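2,5-dihydroxypyridine 5,6-dioxygenase (Pseudomonas putida KT2440, PDB 7CUP) catalyses the iron-dependent, dioxygen-consuming ring cleavage of 2,5-dihydroxypyridine between carbons 5 and 6, giving N-formylmaleamate in the aerobic degradation of nicotinate. Local coordinates at residues 11-16 against 47-52; 24-29 against 51-56; 74-79 against 102-107; 268-273 against 294-299; 298-303 against 320-325. All coordinates share one frame; numbering follows the deposited sequence.

Contact 1 (11-16 against 47-52); sequences MFEHVL and AQRLKA
Leu16 and Glu13, one turn apart on helix 5-18, meet Ala47, Arg49 and Leu50 where helix 37-49 runs out. That second helix belongs to the beta-alpha-beta unit formed with strands 26-31 and 53-58, so the contact packs the N-terminal helix onto the unit beside it.

The apolar part is an interlock of two leucines. Leu50 reaches across with its CD1, which sits 3.5 Å from Leu16 CB, tighter than usual for two carbons, and 3.8 Å from the backbone Glu13 O. Leu16 answers from its other end: its CG stands beside the backbone N (chi1 -69°) and the chain is extended beyond it, carrying CD1 to within 3.9 Å of Ala47 CB. Leu96 and Val98 of strand 96-99 also border Leu16.

The polar part faces a second subunit. Here the stems of Glu13 and Arg49 cross at a slant, Glu13 CD lying 3.8 Å from Arg49 CD, but their charged ends do not pair with each other. Arg49 NH2 instead forms a salt bridge with Glu13 OE1 of the second subunit; the reciprocal bridge, from Glu13 OE2 to Arg49 of that subunit, is less certain. With an alanine here instead of Glu13, the stem of Arg49 would lose the carboxylate lying across it, and Arg49 of the second subunit would probably lose a nearby opposite charge.

Backbone bonds finish the C-terminal end of helix 37-49. Lys51 turns to positive phi in a Schellman motif, in which Lys51 N reaches Gln48 O at 2.8 Å and Ala52 N reaches Ala47 O at 3.1 Å.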
# COMPACT_ATOMS: atom_id res chain seq x y z
N MET A 11 -20.41 14.39 2.22
CA MET A 11 -21.47 13.69 2.99
C MET A 11 -21.12 13.83 4.48
O MET A 11 -22.05 14.11 5.27
CB MET A 11 -21.60 12.21 2.61
CG MET A 11 -22.31 12.00 1.25
SD MET A 11 -21.86 10.45 0.45
CE MET A 11 -22.30 9.28 1.72
N PHE A 12 -19.86 13.59 4.85
CA PHE A 12 -19.47 13.65 6.28
C PHE A 12 -19.58 15.09 6.80
O PHE A 12 -19.99 15.30 7.97
CB PHE A 12 -18.09 13.04 6.55
CG PHE A 12 -18.14 11.59 6.97
CD1 PHE A 12 -18.20 10.58 6.02
CD2 PHE A 12 -18.19 11.23 8.31
CE1 PHE A 12 -18.25 9.25 6.41
CE2 PHE A 12 -18.25 9.90 8.69
CZ PHE A 12 -18.27 8.91 7.74
N GLU A 13 -19.29 16.09 5.97
CA GLU A 13 -19.53 17.50 6.38
C GLU A 13 -21.02 17.68 6.70
O GLU A 13 -21.32 18.29 7.74
CB GLU A 13 -19.11 18.51 5.32
CG GLU A 13 -17.62 18.51 5.13
CD GLU A 13 -17.17 19.38 3.97
OE1 GLU A 13 -17.37 20.61 4.08
OE2 GLU A 13 -16.58 18.82 3.01
N HIS A 14 -21.92 17.20 5.83
CA HIS A 14 -23.39 17.32 6.02
C HIS A 14 -23.81 16.68 7.35
O HIS A 14 -24.46 17.37 8.19
CB HIS A 14 -24.14 16.74 4.82
CG HIS A 14 -25.61 16.59 5.07
ND1 HIS A 14 -26.49 17.63 4.89
CD2 HIS A 14 -26.35 15.53 5.43
CE1 HIS A 14 -27.71 17.23 5.16
NE2 HIS A 14 -27.65 15.93 5.49
N VAL A 15 -23.40 15.44 7.60
CA VAL A 15 -23.85 14.67 8.79
C VAL A 15 -23.18 15.24 10.05
O VAL A 15 -23.86 15.28 11.07
CB VAL A 15 -23.61 13.16 8.58
CG1 VAL A 15 -24.00 12.35 9.81
CG2 VAL A 15 -24.38 12.67 7.34
N LEU A 16 -21.91 15.67 10.01
CA LEU A 16 -21.25 16.30 11.18
C LEU A 16 -21.91 17.66 11.52
O LEU A 16 -22.12 17.92 12.68
CB LEU A 16 -19.76 16.46 10.89
CG LEU A 16 -18.94 15.16 10.82
CD1 LEU A 16 -17.48 15.53 10.67
CD2 LEU A 16 -19.14 14.27 12.02
N ALA A 47 -14.37 16.90 9.47
CA ALA A 47 -14.29 17.53 10.81
C ALA A 47 -13.35 18.74 10.76
O ALA A 47 -13.73 19.82 11.32
CB ALA A 47 -13.86 16.54 11.84
N GLN A 48 -12.20 18.62 10.09
CA GLN A 48 -11.28 19.77 9.89
C GLN A 48 -11.92 20.86 9.00
O GLN A 48 -11.77 22.05 9.33
CB GLN A 48 -9.95 19.27 9.35
CG GLN A 48 -9.21 18.45 10.37
CD GLN A 48 -7.85 18.01 9.89
OE1 GLN A 48 -6.85 18.70 10.10
NE2 GLN A 48 -7.80 16.83 9.30
N ARG A 49 -12.65 20.51 7.94
CA ARG A 49 -13.35 21.53 7.12
C ARG A 49 -14.33 22.33 8.00
O ARG A 49 -14.48 23.51 7.73
CB ARG A 49 -14.06 20.90 5.93
CG ARG A 49 -13.07 20.49 4.86
CD ARG A 49 -13.61 20.53 3.46
NE ARG A 49 -12.43 20.59 2.62
CZ ARG A 49 -11.87 21.71 2.15
NH1 ARG A 49 -12.42 22.90 2.35
NH2 ARG A 49 -10.77 21.61 1.42
N LEU A 50 -14.97 21.73 8.99
CA LEU A 50 -15.93 22.45 9.87
C LEU A 50 -15.16 23.18 10.97
O LEU A 50 -15.83 23.75 11.81
CB LEU A 50 -16.95 21.47 10.44
CG LEU A 50 -17.83 20.75 9.41
CD1 LEU A 50 -18.67 19.65 10.07
CD2 LEU A 50 -18.72 21.74 8.65
N LYS A 51 -13.82 23.15 10.93
CA LYS A 51 -12.91 23.89 11.86
C LYS A 51 -12.95 23.28 13.26
O LYS A 51 -12.52 23.95 14.20
CB LYS A 51 -13.30 25.37 11.95
CG LYS A 51 -13.28 26.15 10.64
CD LYS A 51 -13.40 27.66 10.87
CE LYS A 51 -13.74 28.47 9.63
NZ LYS A 51 -15.17 28.32 9.25
N ALA A 52 -13.46 22.07 13.42
CA ALA A 52 -13.36 21.29 14.67
C ALA A 52 -11.91 20.84 14.87
O ALA A 52 -11.17 20.76 13.91
CB ALA A 52 -14.32 20.13 14.62

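Contact 2 (24-29 against 51-56); sequences TQSVAV and KAKVYA
The methyl group of Ala28 lies over one face of the Tyr55 ring, a CH-pi contact with CB 4.0 Å from the ring centroid and 28° off its normal. Tyr55 achieves this by holding CG between its backbone N and carbonyl carbon (chi1 56°), which swings the ring across the neighbouring strand and takes OH on to the carbonyl of Ala90. A serine in its place would probably leave Ala28 CB without its cover and Ala90 O without this donor. Further along the same face, Ser26 OG rests 3.6 Å from Lys53 CB, while the lysine chain bends away.

Strands 26-31 and 53-58 run parallel, joined through helix 37-49 in a beta-alpha-beta crossover. Their ladder includes nearly straight bonds from Val27 N to Lys53 O (2.8 Å, 170°) and from Val29 N to Tyr55 O (2.9 Å); between them, Val27 O receives Tyr55 N.

Val27, Val29, Val54 and Ala56 occupy the opposite face, where helix 37-49 packs on Val29 and Val54. Val27 points CG2 at Ala52 CB, 4.1 Å away. Beyond Ala56 the sheet continues, because this residue pairs in an antiparallel ladder with a strand of a third subunit.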
# COMPACT_ATOMS: atom_id res chain seq x y z
N THR A 24 -16.25 24.99 17.84
CA THR A 24 -16.13 24.87 19.33
C THR A 24 -15.87 23.40 19.69
O THR A 24 -15.61 23.08 20.87
CB THR A 24 -17.39 25.45 19.99
OG1 THR A 24 -18.49 24.59 19.69
CG2 THR A 24 -17.70 26.82 19.46
N GLN A 25 -15.94 22.51 18.71
CA GLN A 25 -16.12 21.08 19.02
C GLN A 25 -14.84 20.29 18.74
O GLN A 25 -14.05 20.67 17.86
CB GLN A 25 -17.30 20.53 18.24
CG GLN A 25 -18.62 21.22 18.51
CD GLN A 25 -19.21 20.77 19.82
OE1 GLN A 25 -19.77 19.68 19.93
NE2 GLN A 25 -19.05 21.63 20.82
N SER A 26 -14.67 19.19 19.47
CA SER A 26 -13.60 18.19 19.24
C SER A 26 -14.22 16.88 18.76
O SER A 26 -15.23 16.41 19.34
CB SER A 26 -12.78 18.01 20.46
OG SER A 26 -11.99 19.18 20.65
N VAL A 27 -13.67 16.35 17.69
CA VAL A 27 -14.12 15.06 17.09
C VAL A 27 -12.99 14.04 17.23
O VAL A 27 -11.85 14.33 16.80
CB VAL A 27 -14.50 15.26 15.62
CG1 VAL A 27 -14.87 13.93 14.98
CG2 VAL A 27 -15.61 16.29 15.46
N ALA A 28 -13.30 12.87 17.77
CA ALA A 28 -12.44 11.68 17.73
C ALA A 28 -13.02 10.70 16.71
O ALA A 28 -14.22 10.36 16.80
CB ALA A 28 -12.33 11.08 19.10
N VAL A 29 -12.18 10.26 15.78
CA VAL A 29 -12.52 9.21 14.79
C VAL A 29 -11.92 7.91 15.31
O VAL A 29 -10.68 7.80 15.36
CB VAL A 29 -12.07 9.55 13.36
CG1 VAL A 29 -12.51 8.44 12.41
CG2 VAL A 29 -12.62 10.89 12.91
N LYS A 51 -13.82 23.15 10.93
CA LYS A 51 -12.91 23.89 11.86
C LYS A 51 -12.95 23.28 13.26
O LYS A 51 -12.52 23.95 14.20
CB LYS A 51 -13.30 25.37 11.95
CG LYS A 51 -13.28 26.15 10.64
CD LYS A 51 -13.40 27.66 10.87
CE LYS A 51 -13.74 28.47 9.63
NZ LYS A 51 -15.17 28.32 9.25
N ALA A 52 -13.46 22.07 13.42
CA ALA A 52 -13.36 21.29 14.67
C ALA A 52 -11.91 20.84 14.87
O ALA A 52 -11.17 20.76 13.91
CB ALA A 52 -14.32 20.13 14.62
N LYS A 53 -11.49 20.66 16.12
CA LYS A 53 -10.26 19.91 16.48
C LYS A 53 -10.56 18.42 16.22
O LYS A 53 -11.68 17.99 16.52
CB LYS A 53 -9.90 20.22 17.92
CG LYS A 53 -9.59 21.69 18.19
CD LYS A 53 -8.34 22.11 17.42
CE LYS A 53 -8.12 23.61 17.40
NZ LYS A 53 -6.71 23.91 17.06
N VAL A 54 -9.62 17.69 15.63
CA VAL A 54 -9.80 16.25 15.31
C VAL A 54 -8.57 15.45 15.72
O VAL A 54 -7.46 15.95 15.68
CB VAL A 54 -10.12 16.03 13.82
CG1 VAL A 54 -11.19 17.00 13.37
CG2 VAL A 54 -8.90 16.16 12.92
N TYR A 55 -8.81 14.19 16.08
CA TYR A 55 -7.75 13.17 16.23
C TYR A 55 -8.42 11.82 15.97
O TYR A 55 -9.66 11.73 16.12
CB TYR A 55 -7.10 13.24 17.62
CG TYR A 55 -8.04 13.12 18.79
CD1 TYR A 55 -8.82 14.20 19.20
CD2 TYR A 55 -8.16 11.95 19.51
CE1 TYR A 55 -9.68 14.11 20.28
CE2 TYR A 55 -9.04 11.83 20.60
CZ TYR A 55 -9.80 12.92 20.98
OH TYR A 55 -10.62 12.85 22.06
N ALA A 56 -7.62 10.84 15.56
CA ALA A 56 -8.04 9.43 15.41
C ALA A 56 -7.54 8.63 16.62
O ALA A 56 -6.46 8.92 17.19
CB ALA A 56 -7.53 8.86 14.10

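Contact 3 (74-79 against 102-107); sequences AYCGDT and MLLHSP
Leu104 reaches across to the loop 74-79 and touches it at both ends of its side chain. Its CB meets Thr79 CG2 at 4.0 Å, the two side chains crossing at a slant. From there CG lies beside the backbone N (chi1 -71°), and the extended second torsion (-168°) sends CD1 against the backbone of Tyr75 and Cys76. This methyl comes 3.4 Å from Tyr75 O and 3.8 Å from Cys76 CA, with Cys76 SG slightly farther off at 4.3 Å.

Thr79 presents its methyl to the leucine, while its hydroxyl OG1 is bonded to Leu81 N and passes 4.2 Å from Leu103 CD2. Ser106 OG caps the following helix at Gln109 N and makes a weak bond back to Leu104 O, which ties the leucine's own backbone to the helix start.

Cys76 brings the contact near the iron site, its side chain about 4 Å from that of His318. The loop 74-79 lies between strand 53-58 and helix 85-92, and the loop 102-107 between strand 96-99 and helix 107-114, so two connections that follow strands of the parallel sheet meet here; Asp99 holds the second through Met102 N and Leu103 N.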
# COMPACT_ATOMS: atom_id res chain seq x y z
N ALA A 74 -23.51 -10.07 15.52
CA ALA A 74 -23.81 -11.49 15.80
C ALA A 74 -23.46 -11.85 17.26
O ALA A 74 -24.13 -12.72 17.84
CB ALA A 74 -23.07 -12.34 14.81
N TYR A 75 -22.44 -11.22 17.85
CA TYR A 75 -21.86 -11.65 19.14
C TYR A 75 -21.63 -10.47 20.10
O TYR A 75 -20.58 -9.79 19.99
CB TYR A 75 -20.55 -12.39 18.93
CG TYR A 75 -20.17 -13.26 20.10
CD1 TYR A 75 -19.56 -12.72 21.23
CD2 TYR A 75 -20.45 -14.61 20.08
CE1 TYR A 75 -19.21 -13.52 22.31
CE2 TYR A 75 -20.10 -15.42 21.15
CZ TYR A 75 -19.49 -14.88 22.27
OH TYR A 75 -19.17 -15.70 23.30
N CYS A 76 -22.54 -10.31 21.06
CA CYS A 76 -22.56 -9.20 22.06
C CYS A 76 -21.81 -9.66 23.31
O CYS A 76 -22.38 -10.36 24.13
CB CYS A 76 -23.98 -8.79 22.41
SG CYS A 76 -24.88 -8.20 20.96
N GLY A 77 -20.53 -9.33 23.39
CA GLY A 77 -19.75 -9.60 24.60
C GLY A 77 -18.94 -8.40 25.00
O GLY A 77 -19.42 -7.27 24.84
N ASP A 78 -17.74 -8.66 25.51
CA ASP A 78 -16.72 -7.64 25.78
C ASP A 78 -16.42 -6.96 24.45
O ASP A 78 -16.85 -7.47 23.39
CB ASP A 78 -15.50 -8.26 26.46
CG ASP A 78 -15.81 -8.81 27.84
OD1 ASP A 78 -16.91 -8.55 28.34
OD2 ASP A 78 -14.97 -9.52 28.39
N THR A 79 -15.81 -5.80 24.54
CA THR A 79 -15.35 -4.99 23.39
C THR A 79 -13.92 -4.54 23.68
O THR A 79 -13.37 -4.86 24.75
CB THR A 79 -16.27 -3.78 23.13
OG1 THR A 79 -16.01 -2.71 24.05
CG2 THR A 79 -17.75 -4.12 23.19
N MET A 102 -17.43 -0.14 15.32
CA MET A 102 -18.68 -0.79 15.81
C MET A 102 -18.46 -1.21 17.26
O MET A 102 -18.35 -2.41 17.51
CB MET A 102 -19.02 -2.03 14.98
CG MET A 102 -20.26 -1.91 14.16
SD MET A 102 -21.71 -2.11 15.18
CE MET A 102 -21.79 -3.89 15.27
N LEU A 103 -18.31 -0.24 18.15
CA LEU A 103 -18.32 -0.45 19.61
C LEU A 103 -19.72 -0.90 19.96
O LEU A 103 -20.63 -0.07 19.86
CB LEU A 103 -18.04 0.86 20.35
CG LEU A 103 -16.60 1.30 20.48
CD1 LEU A 103 -16.56 2.53 21.37
CD2 LEU A 103 -15.71 0.19 21.03
N LEU A 104 -19.89 -2.14 20.35
CA LEU A 104 -21.22 -2.66 20.73
C LEU A 104 -21.68 -1.92 22.00
O LEU A 104 -20.79 -1.42 22.77
CB LEU A 104 -21.09 -4.17 20.91
CG LEU A 104 -20.89 -4.94 19.61
CD1 LEU A 104 -21.07 -6.43 19.87
CD2 LEU A 104 -21.84 -4.47 18.52
N HIS A 105 -23.00 -1.75 22.15
CA HIS A 105 -23.60 -1.14 23.37
C HIS A 105 -22.98 -1.85 24.57
O HIS A 105 -22.94 -3.06 24.56
CB HIS A 105 -25.14 -1.19 23.33
CG HIS A 105 -25.76 -0.28 22.31
ND1 HIS A 105 -25.04 0.25 21.25
CD2 HIS A 105 -27.03 0.15 22.15
CE1 HIS A 105 -25.84 0.97 20.49
NE2 HIS A 105 -27.06 0.93 21.02
N SER A 106 -22.38 -1.13 25.51
CA SER A 106 -21.62 -1.75 26.63
C SER A 106 -21.64 -0.80 27.82
O SER A 106 -21.90 0.39 27.65
CB SER A 106 -20.24 -2.08 26.20
OG SER A 106 -19.54 -0.91 25.79
N PRO A 107 -21.35 -1.28 29.05
CA PRO A 107 -21.23 -0.38 30.19
C PRO A 107 -20.26 0.77 29.86
O PRO A 107 -20.54 1.90 30.25
CB PRO A 107 -20.76 -1.26 31.36
CG PRO A 107 -20.44 -2.62 30.76
CD PRO A 107 -21.16 -2.69 29.42

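Contact 4 (268-273 against 294-299); sequences WGLQPR and AFYGNF
Gly269 is pressed against the segment 294-299, with its CA 3.5 Å from Ala294 O and equally close to Phe295 O. A side chain here would run into both carbonyls. The same residue receives the straightest bond of the contact, Gly297 N to Gly269 O at 2.8 Å and 176°, although the donor stands well above the carbonyl plane. Gly297, at the third position of a type II beta turn from Phe295 to Asn298, has the positive phi of that position. Asn298 O takes a weak bond from Gly269 N, while the Asn298 amide is held by Arg293 O through ND2. Close by, Gln271 N bonds to Ala294 O at 3.2 Å and Gln271 CB packs 3.7 Å from Ala294 CB.

Toward Pro272, at the partly exposed margin, the bonds weaken, though Tyr296 still packs broadly. Tyr296 has CG anti to its N (chi1 -167°), which turns a ring edge to the backbone: CD1 is 3.8 Å from Leu270 C, in the ring plane. Pro272 CD approaches the same CD1 only to 4.1 Å, and Tyr296 N makes just a weak bond to Gln271 O. Tyr296 OH is fixed by Ala349 N.

The contact lies where strand 263-269 ends beside the passage from helix 290-294 to strand 299-303. Trp268 and Phe299 form an antiparallel, non-hydrogen-bonded pair there, and helix 136-151 packs on Trp268 through Ala145 and Leu149.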
# COMPACT_ATOMS: atom_id res chain seq x y z
N TRP A 268 -40.75 -0.45 14.90
CA TRP A 268 -41.13 -0.40 13.47
C TRP A 268 -40.24 0.60 12.72
O TRP A 268 -39.62 1.45 13.36
CB TRP A 268 -42.64 -0.16 13.32
CG TRP A 268 -43.15 1.19 13.69
CD1 TRP A 268 -43.41 2.22 12.84
CD2 TRP A 268 -43.52 1.67 15.00
NE1 TRP A 268 -43.88 3.31 13.53
CE2 TRP A 268 -43.98 2.99 14.85
CE3 TRP A 268 -43.52 1.10 16.28
CZ2 TRP A 268 -44.45 3.76 15.92
CZ3 TRP A 268 -43.94 1.87 17.34
CH2 TRP A 268 -44.41 3.17 17.16
N GLY A 269 -40.19 0.43 11.40
CA GLY A 269 -39.27 1.13 10.52
C GLY A 269 -39.92 2.33 9.92
O GLY A 269 -41.13 2.22 9.59
N LEU A 270 -39.17 3.42 9.77
CA LEU A 270 -39.68 4.72 9.26
C LEU A 270 -38.76 5.24 8.17
O LEU A 270 -38.82 6.45 7.88
CB LEU A 270 -39.79 5.69 10.44
CG LEU A 270 -40.97 5.43 11.39
CD1 LEU A 270 -40.90 6.30 12.63
CD2 LEU A 270 -42.31 5.63 10.68
N GLN A 271 -37.98 4.37 7.53
CA GLN A 271 -36.98 4.78 6.50
C GLN A 271 -37.42 4.34 5.09
O GLN A 271 -37.12 3.24 4.63
CB GLN A 271 -35.59 4.24 6.87
CG GLN A 271 -34.47 4.76 5.99
CD GLN A 271 -34.54 6.25 5.74
OE1 GLN A 271 -35.13 6.71 4.77
NE2 GLN A 271 -33.86 6.99 6.60
N PRO A 272 -38.10 5.21 4.33
CA PRO A 272 -38.54 4.84 2.99
C PRO A 272 -37.40 4.73 1.97
O PRO A 272 -37.59 4.12 0.93
CB PRO A 272 -39.51 5.97 2.63
CG PRO A 272 -38.95 7.16 3.37
CD PRO A 272 -38.45 6.59 4.68
N ARG A 273 -36.23 5.29 2.27
CA ARG A 273 -35.04 5.16 1.38
C ARG A 273 -34.34 3.82 1.62
O ARG A 273 -33.49 3.43 0.78
CB ARG A 273 -34.14 6.39 1.55
CG ARG A 273 -34.79 7.66 1.03
CD ARG A 273 -33.88 8.89 1.14
NE ARG A 273 -33.71 9.28 2.54
CZ ARG A 273 -32.67 9.92 3.06
NH1 ARG A 273 -31.63 10.27 2.31
NH2 ARG A 273 -32.66 10.20 4.35
N ALA A 294 -34.45 -1.07 8.84
CA ALA A 294 -35.04 0.28 8.84
C ALA A 294 -36.21 0.43 7.87
O ALA A 294 -36.88 1.45 7.98
CB ALA A 294 -34.00 1.36 8.59
N PHE A 295 -36.46 -0.49 6.94
CA PHE A 295 -37.38 -0.19 5.82
C PHE A 295 -38.77 0.21 6.38
O PHE A 295 -39.26 -0.38 7.37
CB PHE A 295 -37.40 -1.31 4.79
CG PHE A 295 -38.02 -2.64 5.18
CD1 PHE A 295 -39.36 -2.90 4.94
CD2 PHE A 295 -37.23 -3.69 5.65
CE1 PHE A 295 -39.89 -4.15 5.21
CE2 PHE A 295 -37.78 -4.94 5.93
CZ PHE A 295 -39.12 -5.16 5.72
N TYR A 296 -39.36 1.21 5.76
CA TYR A 296 -40.66 1.83 6.14
C TYR A 296 -41.73 0.75 6.36
O TYR A 296 -42.02 -0.02 5.43
CB TYR A 296 -41.04 2.80 5.02
CG TYR A 296 -42.17 3.77 5.31
CD1 TYR A 296 -41.95 4.91 6.05
CD2 TYR A 296 -43.43 3.60 4.75
CE1 TYR A 296 -42.95 5.85 6.28
CE2 TYR A 296 -44.44 4.53 4.95
CZ TYR A 296 -44.20 5.65 5.73
OH TYR A 296 -45.18 6.57 5.96
N GLY A 297 -42.28 0.65 7.57
CA GLY A 297 -43.45 -0.22 7.83
C GLY A 297 -43.09 -1.64 8.23
O GLY A 297 -44.00 -2.45 8.41
N ASN A 298 -41.82 -1.96 8.43
CA ASN A 298 -41.44 -3.29 8.95
C ASN A 298 -41.87 -3.35 10.42
O ASN A 298 -42.09 -2.30 11.05
CB ASN A 298 -39.95 -3.62 8.67
CG ASN A 298 -38.93 -2.95 9.57
OD1 ASN A 298 -39.27 -2.38 10.61
ND2 ASN A 298 -37.66 -3.02 9.21
N PHE A 299 -41.99 -4.56 10.96
CA PHE A 299 -41.93 -4.84 12.41
C PHE A 299 -40.58 -5.50 12.66
O PHE A 299 -40.28 -6.52 12.02
CB PHE A 299 -43.06 -5.74 12.87
CG PHE A 299 -42.93 -6.16 14.31
CD1 PHE A 299 -43.01 -5.22 15.32
CD2 PHE A 299 -42.67 -7.46 14.65
CE1 PHE A 299 -42.85 -5.58 16.65
CE2 PHE A 299 -42.54 -7.84 15.98
CZ PHE A 299 -42.61 -6.89 16.97

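Contact 5 (298-303 against 320-325); sequences NFLFST and DIPLRN. With FE (Fe (III) ion), chain G.
Ile321 pushes into one face of the Phe301 ring, its CB 3.6 Å above the ring plane and offset toward the rim. CG2 of Ile321 lies 3.5 Å from Phe301 CE1. A chi1 of 66° folds the Phe301 ring back over this neighbour. Leu323 CD1 then fills the notch between the two phenylalanines, meeting Phe299 CD2 at the ring edge (4.0 Å) and Phe301 CE1 at 3.9 Å.

Strands 299-303 and 319-323 are antiparallel neighbours in a sheet, the second at its margin within the chain, and are laced by paired bonds such as Leu323 N to Phe299 O (2.7 Å). On the other face, the bump is Leu300 CD1, which settles over the peptide entering Pro322, 3.7 Å from its N, and borders Asp320 CB.

Beyond it the same face opens onto the iron. Ser302 OG and Asp320 OD1 each bind the metal at 2.3 Å; His265, His318 and two waters complete the site, whose two histidines and one carboxylate are a set familiar from non-heme iron dioxygenases. Asp320 OD2 accepts a bond from one of those waters and forms a salt bridge with Arg293 NE, which probably helps fix the turn of the carboxylate.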
# COMPACT_ATOMS: atom_id res chain seq x y z
N ASN A 298 -41.82 -1.96 8.43
CA ASN A 298 -41.44 -3.29 8.95
C ASN A 298 -41.87 -3.35 10.42
O ASN A 298 -42.09 -2.30 11.05
CB ASN A 298 -39.95 -3.62 8.67
CG ASN A 298 -38.93 -2.95 9.57
OD1 ASN A 298 -39.27 -2.38 10.61
ND2 ASN A 298 -37.66 -3.02 9.21
N PHE A 299 -41.99 -4.56 10.96
CA PHE A 299 -41.93 -4.84 12.41
C PHE A 299 -40.58 -5.50 12.66
O PHE A 299 -40.28 -6.52 12.02
CB PHE A 299 -43.06 -5.74 12.87
CG PHE A 299 -42.93 -6.16 14.31
CD1 PHE A 299 -43.01 -5.22 15.32
CD2 PHE A 299 -42.67 -7.46 14.65
CE1 PHE A 299 -42.85 -5.58 16.65
CE2 PHE A 299 -42.54 -7.84 15.98
CZ PHE A 299 -42.61 -6.89 16.97
N LEU A 300 -39.78 -4.92 13.54
CA LEU A 300 -38.44 -5.43 13.86
C LEU A 300 -38.47 -5.88 15.30
O LEU A 300 -38.70 -5.02 16.18
CB LEU A 300 -37.40 -4.32 13.66
CG LEU A 300 -35.96 -4.72 13.97
CD1 LEU A 300 -35.49 -5.83 13.03
CD2 LEU A 300 -35.04 -3.51 13.87
N PHE A 301 -38.20 -7.15 15.54
CA PHE A 301 -37.91 -7.63 16.90
C PHE A 301 -36.51 -8.22 16.93
O PHE A 301 -35.94 -8.52 15.87
CB PHE A 301 -38.95 -8.63 17.39
CG PHE A 301 -39.01 -9.95 16.67
CD1 PHE A 301 -39.60 -10.04 15.42
CD2 PHE A 301 -38.50 -11.09 17.26
CE1 PHE A 301 -39.67 -11.26 14.77
CE2 PHE A 301 -38.58 -12.31 16.60
CZ PHE A 301 -39.16 -12.39 15.36
N SER A 302 -36.03 -8.40 18.15
CA SER A 302 -34.67 -8.88 18.43
C SER A 302 -34.73 -9.94 19.54
O SER A 302 -35.77 -10.02 20.25
CB SER A 302 -33.78 -7.72 18.78
OG SER A 302 -32.48 -8.20 19.07
N THR A 303 -33.65 -10.71 19.67
CA THR A 303 -33.50 -11.79 20.67
C THR A 303 -32.18 -11.61 21.42
O THR A 303 -31.25 -10.99 20.85
CB THR A 303 -33.59 -13.16 20.02
OG1 THR A 303 -32.40 -13.39 19.25
CG2 THR A 303 -34.83 -13.31 19.16
N ASP A 320 -31.68 -9.96 14.86
CA ASP A 320 -32.62 -8.91 14.41
C ASP A 320 -33.45 -9.53 13.30
O ASP A 320 -32.86 -10.10 12.35
CB ASP A 320 -31.91 -7.64 13.95
CG ASP A 320 -31.41 -6.81 15.12
OD1 ASP A 320 -31.97 -6.97 16.19
OD2 ASP A 320 -30.45 -6.06 14.94
N ILE A 321 -34.77 -9.41 13.43
CA ILE A 321 -35.73 -10.09 12.52
C ILE A 321 -36.82 -9.09 12.14
O ILE A 321 -37.72 -8.84 12.93
CB ILE A 321 -36.32 -11.34 13.18
CG1 ILE A 321 -35.21 -12.31 13.59
CG2 ILE A 321 -37.34 -11.97 12.26
CD1 ILE A 321 -35.68 -13.50 14.40
N PRO A 322 -36.78 -8.52 10.92
CA PRO A 322 -37.86 -7.70 10.38
C PRO A 322 -38.93 -8.53 9.66
O PRO A 322 -38.60 -9.41 8.90
CB PRO A 322 -37.18 -6.77 9.38
CG PRO A 322 -35.89 -7.48 8.99
CD PRO A 322 -35.63 -8.58 9.99
N LEU A 323 -40.20 -8.19 9.88
CA LEU A 323 -41.36 -8.84 9.21
C LEU A 323 -42.07 -7.81 8.35
O LEU A 323 -42.19 -6.64 8.79
CB LEU A 323 -42.29 -9.42 10.27
CG LEU A 323 -41.63 -10.31 11.30
CD1 LEU A 323 -42.64 -10.70 12.35
CD2 LEU A 323 -41.01 -11.53 10.64
N ARG A 324 -42.51 -8.23 7.16
CA ARG A 324 -43.32 -7.43 6.22
C ARG A 324 -44.82 -7.65 6.48
O ARG A 324 -45.17 -8.67 7.09
CB ARG A 324 -43.15 -7.94 4.79
CG ARG A 324 -41.97 -7.34 4.06
CD ARG A 324 -41.31 -8.43 3.25
NE ARG A 324 -42.10 -9.09 2.22
CZ ARG A 324 -42.51 -10.36 2.23
NH1 ARG A 324 -42.33 -11.18 3.28
NH2 ARG A 324 -43.14 -10.80 1.17
N ASN A 325 -45.65 -6.75 5.95
CA ASN A 325 -47.11 -6.97 5.75
C ASN A 325 -47.84 -7.02 7.09
O ASN A 325 -48.96 -7.53 7.10
CB ASN A 325 -47.42 -8.28 5.03
CG ASN A 325 -46.72 -8.36 3.70
OD1 ASN A 325 -46.52 -7.33 3.08
ND2 ASN A 325 -46.33 -9.56 3.28
FE FE G . -31.35 -6.34 18.32
O HOH W 1 -30.01 -4.70 17.40
O HOH W 2 -30.56 -6.36 20.53

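Overall arrangement
The contacts fall into two regions. Contacts 1 and 2, with centres 9 Å apart, share Lys51 and Ala52 and touch where Ala47 and Gln48 pack on Val54; they belong to the parallel sheet and its helices, far from the iron. Contacts 4 and 5, their centres 10 Å apart, share Asn298 and Phe299, and the Phe295 ring joins them by packing on Pro322. Contact 5 supplies two iron ligands, while the Asn298 side chain of contact 4 is about 12 Å from the metal. Contact 3 approaches from the parallel-sheet side: its Cys76 side chain is about 7 Å from the iron, and its nearest atoms are about 7 Å from contact 5.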